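Local coordinates for GTP-binding protein (PDB 2DBY), which probably hydrolyses ATP and binds the 70S ribosome and its 50S subunit, and is held here in a complex with GDP, at residues Glu168-His173 / Arg191-Thr196; Glu46-Tyr51 / Glu256-Leu261; Tyr206-Ala211 / Pro222-Val227; Arg323-Pro328 / Gly336-Ala341. One frame throughout, in Å; residues are numbered along the deposited sequence.

Contact 1 (Glu168-His173 / Arg191-Thr196); sequences EGLYVH and RFLKET
L170 of helix 161-175 reaches F192 and L193 of helix 187-195, and illustrates how one branched side chain can carry all the touching between two helical segments. The nearest CA atoms, those of L170 and F192, are 9.8 Å apart, so nearly all of the touching is done at the tips. From CB, which leaves the backbone toward the second helix, the chain is still 5.6 Å from F192 CD2. With chi1 at -75°, CG lies anti to the carbonyl carbon and carries the fork onward. The branch CD1 completes the span: it comes to 3.6 Å from F192 CD2 and 3.9 Å from F192 CE2, meeting one flank of the ring obliquely. The same methyl lies 4.4 Å from CD2 of L193, a looser approach. The other branch, L170 CD2, stays 5.3 Å from L193 CD2, so CD1 alone makes the contact. F192 is swung to meet it, its CG anti to the backbone N, and both L170 and F192 are buried. A167, L163 and P162 of helix 161-175 add to the interface, A180 and F183 of the connecting loop lie against L170, and L143 of helix 124-156 touches F192. The interaction is purely apolar, and it packs the short helix 187-195 against the helical arm, part of which (133-167) is predicted to form a coiled coil, that projects from the G domain in the YchF/OLA1 family.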
# COMPACT_ATOMS: atom_id res chain seq x y z
N GLU A 168 -26.15 -8.26 5.76
CA GLU A 168 -27.40 -8.13 4.98
C GLU A 168 -27.26 -6.98 3.99
O GLU A 168 -27.68 -7.08 2.84
CB GLU A 168 -28.60 -7.81 5.91
CG GLU A 168 -29.01 -8.86 6.96
CD GLU A 168 -29.81 -10.01 6.40
OE1 GLU A 168 -30.34 -10.82 7.21
OE2 GLU A 168 -29.91 -10.13 5.15
N GLY A 169 -26.67 -5.87 4.46
CA GLY A 169 -26.52 -4.70 3.62
C GLY A 169 -25.52 -4.93 2.51
O GLY A 169 -25.76 -4.59 1.36
N LEU A 170 -24.38 -5.52 2.86
CA LEU A 170 -23.35 -5.82 1.86
C LEU A 170 -23.90 -6.77 0.82
O LEU A 170 -23.58 -6.66 -0.35
CB LEU A 170 -22.12 -6.43 2.56
CG LEU A 170 -21.29 -5.38 3.33
CD1 LEU A 170 -20.42 -6.03 4.38
CD2 LEU A 170 -20.46 -4.58 2.33
N TYR A 171 -24.75 -7.72 1.23
CA TYR A 171 -25.28 -8.66 0.25
C TYR A 171 -26.13 -7.95 -0.81
O TYR A 171 -26.07 -8.28 -1.98
CB TYR A 171 -26.08 -9.75 0.95
CG TYR A 171 -26.34 -10.95 0.06
CD1 TYR A 171 -25.29 -11.76 -0.37
CD2 TYR A 171 -27.64 -11.29 -0.31
CE1 TYR A 171 -25.54 -12.89 -1.16
CE2 TYR A 171 -27.89 -12.40 -1.10
CZ TYR A 171 -26.84 -13.20 -1.51
OH TYR A 171 -27.09 -14.31 -2.28
N VAL A 172 -26.93 -6.97 -0.39
CA VAL A 172 -27.74 -6.19 -1.34
C VAL A 172 -26.81 -5.48 -2.34
O VAL A 172 -27.06 -5.48 -3.55
CB VAL A 172 -28.55 -5.10 -0.60
CG1 VAL A 172 -29.17 -4.11 -1.61
CG2 VAL A 172 -29.64 -5.77 0.22
N HIS A 173 -25.77 -4.85 -1.78
CA HIS A 173 -24.79 -4.08 -2.55
C HIS A 173 -24.06 -4.96 -3.59
O HIS A 173 -23.98 -4.60 -4.78
CB HIS A 173 -23.78 -3.48 -1.56
CG HIS A 173 -22.85 -2.46 -2.14
ND1 HIS A 173 -23.25 -1.18 -2.47
CD2 HIS A 173 -21.51 -2.50 -2.35
CE1 HIS A 173 -22.19 -0.48 -2.85
NE2 HIS A 173 -21.13 -1.26 -2.79
N ARG A 191 -16.88 -3.92 11.75
CA ARG A 191 -16.67 -5.14 12.55
C ARG A 191 -16.80 -6.38 11.67
O ARG A 191 -16.04 -7.34 11.80
CB ARG A 191 -17.69 -5.22 13.68
CG ARG A 191 -17.49 -4.19 14.77
CD ARG A 191 -18.54 -4.36 15.85
NE ARG A 191 -18.51 -5.71 16.42
CZ ARG A 191 -19.47 -6.20 17.21
NH1 ARG A 191 -20.52 -5.46 17.51
NH2 ARG A 191 -19.37 -7.43 17.70
N PHE A 192 -17.75 -6.35 10.76
CA PHE A 192 -17.93 -7.49 9.88
C PHE A 192 -16.70 -7.71 8.98
O PHE A 192 -16.20 -8.83 8.85
CB PHE A 192 -19.17 -7.31 9.00
CG PHE A 192 -19.33 -8.40 7.98
CD1 PHE A 192 -19.87 -9.63 8.35
CD2 PHE A 192 -18.84 -8.24 6.69
CE1 PHE A 192 -19.92 -10.69 7.46
CE2 PHE A 192 -18.89 -9.30 5.78
CZ PHE A 192 -19.43 -10.53 6.17
N LEU A 193 -16.20 -6.63 8.36
CA LEU A 193 -15.08 -6.78 7.44
C LEU A 193 -13.76 -7.14 8.11
O LEU A 193 -12.88 -7.72 7.48
CB LEU A 193 -14.93 -5.51 6.58
CG LEU A 193 -16.04 -5.26 5.55
CD1 LEU A 193 -15.84 -3.92 4.85
CD2 LEU A 193 -16.02 -6.41 4.52
N LYS A 194 -13.64 -6.82 9.39
CA LYS A 194 -12.43 -7.17 10.13
C LYS A 194 -12.45 -8.69 10.30
O LYS A 194 -11.43 -9.36 10.13
CB LYS A 194 -12.42 -6.50 11.50
CG LYS A 194 -11.14 -6.74 12.30
CD LYS A 194 -11.23 -6.12 13.70
CE LYS A 194 -10.04 -6.52 14.57
NZ LYS A 194 -10.29 -6.23 16.02
N GLU A 195 -13.62 -9.24 10.61
CA GLU A 195 -13.76 -10.68 10.80
C GLU A 195 -13.78 -11.44 9.48
O GLU A 195 -13.22 -12.54 9.39
CB GLU A 195 -15.05 -10.99 11.57
CG GLU A 195 -15.41 -12.47 11.58
CD GLU A 195 -16.49 -12.81 12.61
OE1 GLU A 195 -16.31 -12.44 13.79
OE2 GLU A 195 -17.50 -13.45 12.23
N THR A 196 -14.42 -10.86 8.46
CA THR A 196 -14.56 -11.47 7.13
C THR A 196 -14.07 -10.49 6.06
O THR A 196 -14.84 -9.70 5.51
CB THR A 196 -16.04 -11.82 6.87
OG1 THR A 196 -16.51 -12.69 7.91
CG2 THR A 196 -16.20 -12.53 5.53

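Contact 2 (Glu46-Tyr51 / Glu256-Leu261); sequences EDERLY and EARELL
A surface salt bridge between E46 and R258 joins the approach to helix 48-57 with helix 254-263, two parts of the G domain some two hundred residues apart in sequence. It is single-pronged: OE1 of E46 stands 2.8 Å from NH2 of R258, at the edge of the guanidinium and near its plane. Because the carboxylate and guanidinium planes are turned 48° from each other, this is not the flat, two-toothed pairing of a classic Arg-Glu bridge. Both residues are solvent-exposed, and water would be expected to weaken their attraction. The two side chains slide past each other in opposite directions. R258 spans most of the gap, running out from its helix with CG anti to the backbone N (173°) and then bending at chi3. A second exposed acid, E48, lies at the same guanidinium edge, but its OE2 is 4.4 Å from R258 NH1, so it probably adds only long-range attraction.

Between the two glutamates sits the helix N-cap. D47 OD2 accepts from the backbone N of R49 at 2.9 Å and, through its syn lone pair, from R49 NE, also at 2.9 Å and almost straight at 170°. R49 NH2 takes the other oxygen, OD1, at 2.8 Å, which makes a side-on grip that fixes the rotation of the carboxylate. Farther out, R49 forms a salt bridge with D358 and a cation-pi contact with W329, tying this helix start to the C-terminal region. Upstream, the backbone N of E46 is hydrogen-bonded to OE1 of Q272.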
# COMPACT_ATOMS: atom_id res chain seq x y z
N GLU A 46 11.50 6.51 -1.84
CA GLU A 46 12.41 7.64 -1.75
C GLU A 46 11.77 8.65 -0.81
O GLU A 46 10.55 8.85 -0.83
CB GLU A 46 12.65 8.24 -3.15
CG GLU A 46 13.59 7.35 -3.94
CD GLU A 46 13.67 7.69 -5.42
OE1 GLU A 46 13.49 8.86 -5.78
OE2 GLU A 46 13.93 6.76 -6.22
N ASP A 47 12.58 9.27 0.03
CA ASP A 47 12.03 10.24 0.98
C ASP A 47 13.10 11.29 1.29
O ASP A 47 14.10 10.99 1.97
CB ASP A 47 11.57 9.50 2.24
CG ASP A 47 10.83 10.41 3.22
OD1 ASP A 47 10.09 9.86 4.07
OD2 ASP A 47 10.99 11.65 3.17
N GLU A 48 12.90 12.50 0.77
CA GLU A 48 13.85 13.59 0.97
C GLU A 48 14.00 13.98 2.44
O GLU A 48 15.02 14.58 2.82
CB GLU A 48 13.40 14.83 0.17
CG GLU A 48 13.66 14.73 -1.32
CD GLU A 48 15.13 14.77 -1.65
OE1 GLU A 48 15.76 15.83 -1.44
OE2 GLU A 48 15.65 13.74 -2.09
N ARG A 49 13.00 13.67 3.26
CA ARG A 49 13.11 14.02 4.68
C ARG A 49 14.27 13.26 5.30
O ARG A 49 14.88 13.72 6.27
CB ARG A 49 11.80 13.70 5.40
CG ARG A 49 10.63 14.54 4.89
CD ARG A 49 9.29 14.07 5.46
NE ARG A 49 8.94 12.71 5.00
CZ ARG A 49 7.83 12.07 5.34
NH1 ARG A 49 6.95 12.64 6.13
NH2 ARG A 49 7.61 10.82 4.91
N LEU A 50 14.61 12.10 4.74
CA LEU A 50 15.74 11.36 5.27
C LEU A 50 17.02 12.18 5.09
O LEU A 50 17.87 12.22 5.98
CB LEU A 50 15.92 10.04 4.52
CG LEU A 50 14.86 8.99 4.80
CD1 LEU A 50 15.04 7.83 3.81
CD2 LEU A 50 15.03 8.47 6.25
N TYR A 51 17.17 12.82 3.94
CA TYR A 51 18.37 13.62 3.67
C TYR A 51 18.38 14.90 4.48
O TYR A 51 19.45 15.37 4.87
CB TYR A 51 18.47 13.93 2.18
CG TYR A 51 18.76 12.67 1.40
CD1 TYR A 51 19.93 11.96 1.63
CD2 TYR A 51 17.81 12.13 0.53
CE1 TYR A 51 20.16 10.73 1.03
CE2 TYR A 51 18.02 10.89 -0.07
CZ TYR A 51 19.20 10.20 0.19
OH TYR A 51 19.42 8.96 -0.37
N GLU A 256 21.29 8.87 -12.83
CA GLU A 256 21.11 9.01 -14.28
C GLU A 256 19.64 8.91 -14.68
O GLU A 256 19.17 9.67 -15.54
CB GLU A 256 21.94 7.97 -15.07
CG GLU A 256 21.92 8.28 -16.58
CD GLU A 256 22.99 7.53 -17.39
OE1 GLU A 256 23.39 8.05 -18.46
OE2 GLU A 256 23.40 6.43 -16.97
N ALA A 257 18.90 7.98 -14.07
CA ALA A 257 17.47 7.86 -14.37
C ALA A 257 16.74 9.17 -14.04
O ALA A 257 15.90 9.63 -14.82
CB ALA A 257 16.86 6.70 -13.56
N ARG A 258 17.05 9.77 -12.90
CA ARG A 258 16.39 11.02 -12.55
C ARG A 258 16.71 12.14 -13.54
O ARG A 258 15.82 12.90 -13.94
CB ARG A 258 16.76 11.46 -11.14
CG ARG A 258 16.22 12.86 -10.79
CD ARG A 258 16.28 13.15 -9.30
NE ARG A 258 15.46 12.21 -8.53
CZ ARG A 258 15.29 12.26 -7.21
NH1 ARG A 258 15.89 13.20 -6.50
NH2 ARG A 258 14.51 11.37 -6.61
N GLU A 259 17.96 12.24 -13.95
CA GLU A 259 18.35 13.29 -14.89
C GLU A 259 17.64 13.11 -16.23
O GLU A 259 17.15 14.08 -16.81
CB GLU A 259 19.87 13.33 -15.11
CG GLU A 259 20.48 12.06 -15.71
CD GLU A 259 21.86 12.30 -16.32
OE1 GLU A 259 21.94 12.81 -17.47
OE2 GLU A 259 22.87 11.97 -15.65
N LEU A 260 17.58 11.87 -16.72
CA LEU A 260 16.93 11.64 -18.01
C LEU A 260 15.42 11.83 -17.92
O LEU A 260 14.78 12.24 -18.90
CB LEU A 260 17.28 10.24 -18.56
CG LEU A 260 18.78 10.20 -18.92
CD1 LEU A 260 19.19 8.81 -19.36
CD2 LEU A 260 19.10 11.23 -20.04
N LEU A 261 14.86 11.54 -16.76
CA LEU A 261 13.42 11.74 -16.56
C LEU A 261 13.13 13.23 -16.58
O LEU A 261 12.17 13.68 -17.21
CB LEU A 261 12.98 11.20 -15.21
CG LEU A 261 12.20 9.89 -15.21
CD1 LEU A 261 11.77 9.61 -13.80
CD2 LEU A 261 11.00 10.00 -16.14

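Contact 3 (Tyr206-Ala211 / Pro222-Val227); sequences YVANVA and PQVEAV. With GDP (guanosine-5'-diphosphate), chain B.
V210 has chi1 at -62° and V224 at 174°, which send CG1 of the first and CG2 of the second toward each other; they meet at 3.5 Å, with the side chains crossing at about a right angle. V224 CG2 also touches A208 CB, 4.2 Å away. One helical turn on, CG1 of V227 rests 3.8 Å from Y206 CB and beside CD1, while its carbonyl O faces the edge of the tyrosine ring. These buried apolar touches pack helix 222-234, the connection of the beta-alpha-beta unit between parallel strands 204-209 and 237-241 of the P-loop GTPase fold; V240 touches V210 and V224, and V238 touches V227.

N209 points the opposite way, to the nucleotide. Its OD1 accepts from the backbone N of A243 and its ND2 donates to V12 O, so the amide is held in a fixed orientation. That places ND2 3.2 Å from N7 of GDP and OD1 3.1 Å from O6; V210 O is 3.2 Å from the same O6. Two protein oxygens therefore face a guanine oxygen, all normally acceptors, which probably makes guanine a less favourable ligand, although GDP is bound here, and is consistent with the ATPase activity proposed for YchF, because adenine would offer an amino group there.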
# COMPACT_ATOMS: atom_id res chain seq x y z
N TYR A 206 -6.06 1.35 -10.02
CA TYR A 206 -6.09 0.95 -11.41
C TYR A 206 -4.79 1.55 -11.95
O TYR A 206 -4.58 2.76 -11.82
CB TYR A 206 -7.26 1.59 -12.15
CG TYR A 206 -8.60 0.92 -11.95
CD1 TYR A 206 -9.77 1.60 -12.27
CD2 TYR A 206 -8.71 -0.37 -11.48
CE1 TYR A 206 -11.02 1.01 -12.13
CE2 TYR A 206 -9.95 -0.99 -11.33
CZ TYR A 206 -11.10 -0.28 -11.66
OH TYR A 206 -12.34 -0.87 -11.54
N VAL A 207 -3.93 0.72 -12.53
CA VAL A 207 -2.64 1.20 -13.05
C VAL A 207 -2.81 1.30 -14.56
O VAL A 207 -2.83 0.29 -15.26
CB VAL A 207 -1.51 0.18 -12.71
CG1 VAL A 207 -0.18 0.68 -13.25
CG2 VAL A 207 -1.41 -0.01 -11.20
N ALA A 208 -2.98 2.53 -15.05
CA ALA A 208 -3.17 2.75 -16.49
C ALA A 208 -1.81 2.72 -17.17
O ALA A 208 -1.01 3.65 -16.99
CB ALA A 208 -3.87 4.11 -16.74
N ASN A 209 -1.55 1.66 -17.93
CA ASN A 209 -0.27 1.52 -18.64
C ASN A 209 -0.41 2.27 -19.96
O ASN A 209 -1.28 1.95 -20.78
CB ASN A 209 0.04 0.05 -18.90
CG ASN A 209 1.45 -0.17 -19.40
OD1 ASN A 209 2.31 0.73 -19.30
ND2 ASN A 209 1.72 -1.34 -19.93
N VAL A 210 0.44 3.27 -20.16
CA VAL A 210 0.37 4.09 -21.35
C VAL A 210 1.72 4.19 -22.06
O VAL A 210 2.74 3.77 -21.53
CB VAL A 210 -0.06 5.56 -21.02
CG1 VAL A 210 -1.45 5.56 -20.40
CG2 VAL A 210 0.93 6.21 -20.01
N ALA A 211 1.69 4.75 -23.27
CA ALA A 211 2.92 5.00 -24.01
C ALA A 211 3.55 6.18 -23.26
O ALA A 211 2.84 7.03 -22.72
CB ALA A 211 2.59 5.39 -25.45
N PRO A 222 -8.35 8.96 -24.27
CA PRO A 222 -9.68 8.45 -23.94
C PRO A 222 -9.72 7.19 -23.08
O PRO A 222 -10.63 7.03 -22.27
CB PRO A 222 -10.34 8.25 -25.31
CG PRO A 222 -9.15 7.95 -26.21
CD PRO A 222 -8.14 8.97 -25.73
N GLN A 223 -8.75 6.30 -23.26
CA GLN A 223 -8.75 5.08 -22.48
C GLN A 223 -8.45 5.39 -21.00
O GLN A 223 -9.08 4.81 -20.11
CB GLN A 223 -7.75 4.08 -23.06
CG GLN A 223 -8.21 3.54 -24.42
CD GLN A 223 -7.29 2.46 -24.96
OE1 GLN A 223 -6.10 2.68 -25.16
NE2 GLN A 223 -7.85 1.28 -25.21
N VAL A 224 -7.49 6.28 -20.75
CA VAL A 224 -7.16 6.67 -19.37
C VAL A 224 -8.36 7.41 -18.78
O VAL A 224 -8.73 7.21 -17.63
CB VAL A 224 -5.92 7.59 -19.32
CG1 VAL A 224 -5.68 8.10 -17.88
CG2 VAL A 224 -4.71 6.82 -19.82
N GLU A 225 -8.99 8.27 -19.58
CA GLU A 225 -10.17 8.98 -19.07
C GLU A 225 -11.29 7.99 -18.69
O GLU A 225 -11.97 8.19 -17.68
CB GLU A 225 -10.66 9.97 -20.13
CG GLU A 225 -9.81 11.23 -20.14
CD GLU A 225 -9.81 11.90 -18.78
OE1 GLU A 225 -10.85 11.83 -18.08
OE2 GLU A 225 -8.80 12.51 -18.41
N ALA A 226 -11.48 6.95 -19.49
CA ALA A 226 -12.53 5.95 -19.18
C ALA A 226 -12.15 5.23 -17.90
O ALA A 226 -13.01 4.94 -17.07
CB ALA A 226 -12.67 4.93 -20.31
N VAL A 227 -10.86 4.93 -17.74
CA VAL A 227 -10.39 4.28 -16.52
C VAL A 227 -10.66 5.15 -15.28
O VAL A 227 -11.08 4.63 -14.24
CB VAL A 227 -8.87 3.92 -16.63
CG1 VAL A 227 -8.28 3.53 -15.25
CG2 VAL A 227 -8.73 2.78 -17.61
PB GDP B . 1.69 -9.21 -19.86
O1B GDP B . 1.07 -10.26 -20.77
O2B GDP B . 0.56 -8.38 -19.05
O3B GDP B . 2.97 -9.59 -19.10
O3A GDP B . 2.23 -8.10 -20.93
PA GDP B . 3.74 -7.77 -21.42
O1A GDP B . 4.56 -7.36 -20.27
O2A GDP B . 4.38 -9.07 -22.12
O5' GDP B . 3.67 -6.56 -22.48
C5' GDP B . 2.92 -6.97 -23.63
C4' GDP B . 3.42 -6.16 -24.86
O4' GDP B . 3.24 -4.70 -24.69
C3' GDP B . 4.91 -6.31 -25.15
O3' GDP B . 5.52 -6.57 -26.42
C2' GDP B . 5.53 -5.16 -24.31
O2' GDP B . 6.77 -4.80 -24.97
C1' GDP B . 4.57 -4.03 -24.67
N9 GDP B . 4.52 -2.95 -23.64
C8 GDP B . 4.36 -3.11 -22.28
N7 GDP B . 4.35 -1.95 -21.68
C5 GDP B . 4.52 -0.97 -22.61
C6 GDP B . 4.59 0.46 -22.56
O6 GDP B . 4.50 1.04 -21.50
N1 GDP B . 4.77 1.17 -23.73
C2 GDP B . 4.87 0.50 -24.94
N2 GDP B . 5.05 1.22 -26.09
N3 GDP B . 4.81 -0.84 -25.00
C4 GDP B . 4.63 -1.60 -23.88

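Contact 4 (Arg323-Pro328 / Gly336-Ala341); sequences RAEVIP and GGWARA
The apolar part of the contact is made by I327, which offers two methyls to two residues of helix 338-343. CG2 approaches the benzo end of W338, 3.6 Å from CZ3 and 3.9 Å from CH2, and meets the ring obliquely as the two side chains run past each other in opposite directions. CD1 goes the other way along the helix, to CB of A341 at 3.6 Å; chi1 at 177° and an equally extended chi2 carry it that far. L332 of the intervening helix 329-335 touches I327, W338 and A341 alike.

I327 belongs to the middle strand of the three-stranded antiparallel sheet in the C-terminal domain, assigned by family to the TGS type, in the ubiquitin clan. Helix 338-343 lies on the face of that sheet to which E325 and I327 turn, while V326 turns away.

Polar groups sit around this core. OE1 of E325 comes 4.1 Å from W338 CE3, its carboxylate plane 72° from the ring, but its strong partner is K342, with which it forms a salt bridge. W338 NE1 donates to A290 O, fixing the indole, and F57 of helix 48-57 also meets the ring. The helix itself begins at G337, the N-cap, whose phi of 151° suits glycine; G337 O accepts from A341 N at 2.9 Å.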
# COMPACT_ATOMS: atom_id res chain seq x y z
N ARG A 323 7.74 5.17 27.78
CA ARG A 323 7.39 6.43 27.10
C ARG A 323 8.41 6.69 25.99
O ARG A 323 9.42 5.99 25.89
CB ARG A 323 7.41 7.59 28.09
CG ARG A 323 8.76 7.79 28.75
CD ARG A 323 8.75 9.00 29.68
NE ARG A 323 10.08 9.30 30.19
CZ ARG A 323 10.40 10.42 30.84
NH1 ARG A 323 9.48 11.35 31.05
NH2 ARG A 323 11.64 10.60 31.27
N ALA A 324 8.13 7.68 25.14
CA ALA A 324 9.05 8.01 24.06
C ALA A 324 9.08 9.49 23.71
O ALA A 324 8.07 10.18 23.82
CB ALA A 324 8.70 7.19 22.80
N GLU A 325 10.25 9.98 23.31
CA GLU A 325 10.39 11.37 22.91
C GLU A 325 9.87 11.38 21.47
O GLU A 325 10.21 10.50 20.68
CB GLU A 325 11.86 11.78 22.94
CG GLU A 325 12.57 11.60 24.28
CD GLU A 325 14.08 11.58 24.14
OE1 GLU A 325 14.64 12.50 23.51
OE2 GLU A 325 14.72 10.63 24.65
N VAL A 326 9.06 12.37 21.14
CA VAL A 326 8.47 12.49 19.81
C VAL A 326 8.51 13.93 19.35
O VAL A 326 8.22 14.85 20.12
CB VAL A 326 6.99 12.06 19.82
CG1 VAL A 326 6.41 12.15 18.40
CG2 VAL A 326 6.86 10.66 20.39
N ILE A 327 8.85 14.13 18.08
CA ILE A 327 8.89 15.46 17.51
C ILE A 327 8.79 15.33 16.00
O ILE A 327 9.38 14.42 15.41
CB ILE A 327 10.22 16.20 17.89
CG1 ILE A 327 10.27 17.59 17.23
CG2 ILE A 327 11.44 15.35 17.48
CD1 ILE A 327 11.54 18.39 17.55
N PRO A 328 7.99 16.20 15.36
CA PRO A 328 7.80 16.20 13.90
C PRO A 328 9.18 16.40 13.27
O PRO A 328 9.97 17.22 13.75
CB PRO A 328 6.92 17.40 13.67
CG PRO A 328 6.10 17.47 14.93
CD PRO A 328 7.08 17.15 16.01
N GLY A 336 17.65 21.98 14.85
CA GLY A 336 19.04 21.69 14.61
C GLY A 336 19.61 20.48 15.34
O GLY A 336 20.81 20.22 15.30
N GLY A 337 18.75 19.72 16.00
CA GLY A 337 19.21 18.55 16.72
C GLY A 337 18.30 18.25 17.90
O GLY A 337 17.36 19.00 18.17
N TRP A 338 18.58 17.15 18.60
CA TRP A 338 17.77 16.75 19.74
C TRP A 338 17.97 17.68 20.93
O TRP A 338 17.00 18.12 21.54
CB TRP A 338 18.11 15.33 20.17
CG TRP A 338 17.56 14.26 19.29
CD1 TRP A 338 18.26 13.46 18.44
CD2 TRP A 338 16.20 13.83 19.22
NE1 TRP A 338 17.42 12.54 17.85
CE2 TRP A 338 16.15 12.75 18.31
CE3 TRP A 338 15.02 14.24 19.85
CZ2 TRP A 338 14.96 12.08 18.01
CZ3 TRP A 338 13.83 13.58 19.54
CH2 TRP A 338 13.82 12.51 18.63
N ALA A 339 19.23 17.95 21.26
CA ALA A 339 19.55 18.82 22.40
C ALA A 339 18.93 20.19 22.16
O ALA A 339 18.33 20.79 23.07
CB ALA A 339 21.05 18.93 22.54
N ARG A 340 19.06 20.70 20.94
CA ARG A 340 18.49 21.99 20.59
C ARG A 340 16.97 22.01 20.58
O ARG A 340 16.37 22.98 21.01
CB ARG A 340 19.04 22.45 19.24
CG ARG A 340 20.51 22.84 19.31
CD ARG A 340 20.73 24.19 18.66
NE ARG A 340 21.12 24.05 17.26
CZ ARG A 340 21.14 25.06 16.39
NH1 ARG A 340 20.78 26.28 16.77
NH2 ARG A 340 21.52 24.85 15.14
N ALA A 341 16.35 20.93 20.11
CA ALA A 341 14.89 20.85 20.07
C ALA A 341 14.31 20.78 21.48
O ALA A 341 13.21 21.30 21.73
CB ALA A 341 14.44 19.61 19.27

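How the contacts relate
Contact 3 is the one at the nucleotide: it includes N209 and V210 of the GDP pocket, whereas the other three lie away from the annotated sites. Contacts 1 and 3 follow one another in the chain, helix 187-195 leading to strand 204-209, yet their centres are 31 Å apart and their nearest atoms about 12 Å. Both are nested inside the long loop closed by contact 2. Contacts 1 and 2 lie on opposite sides of the chain's centre, 42 Å apart between centres. Contact 2 is the nearest neighbour of contact 4, with closest atoms about 8 Å apart, while contact 4 lies about 45 Å, centre to centre, from contact 3. Together they sample arm, G domain and C-terminal domain.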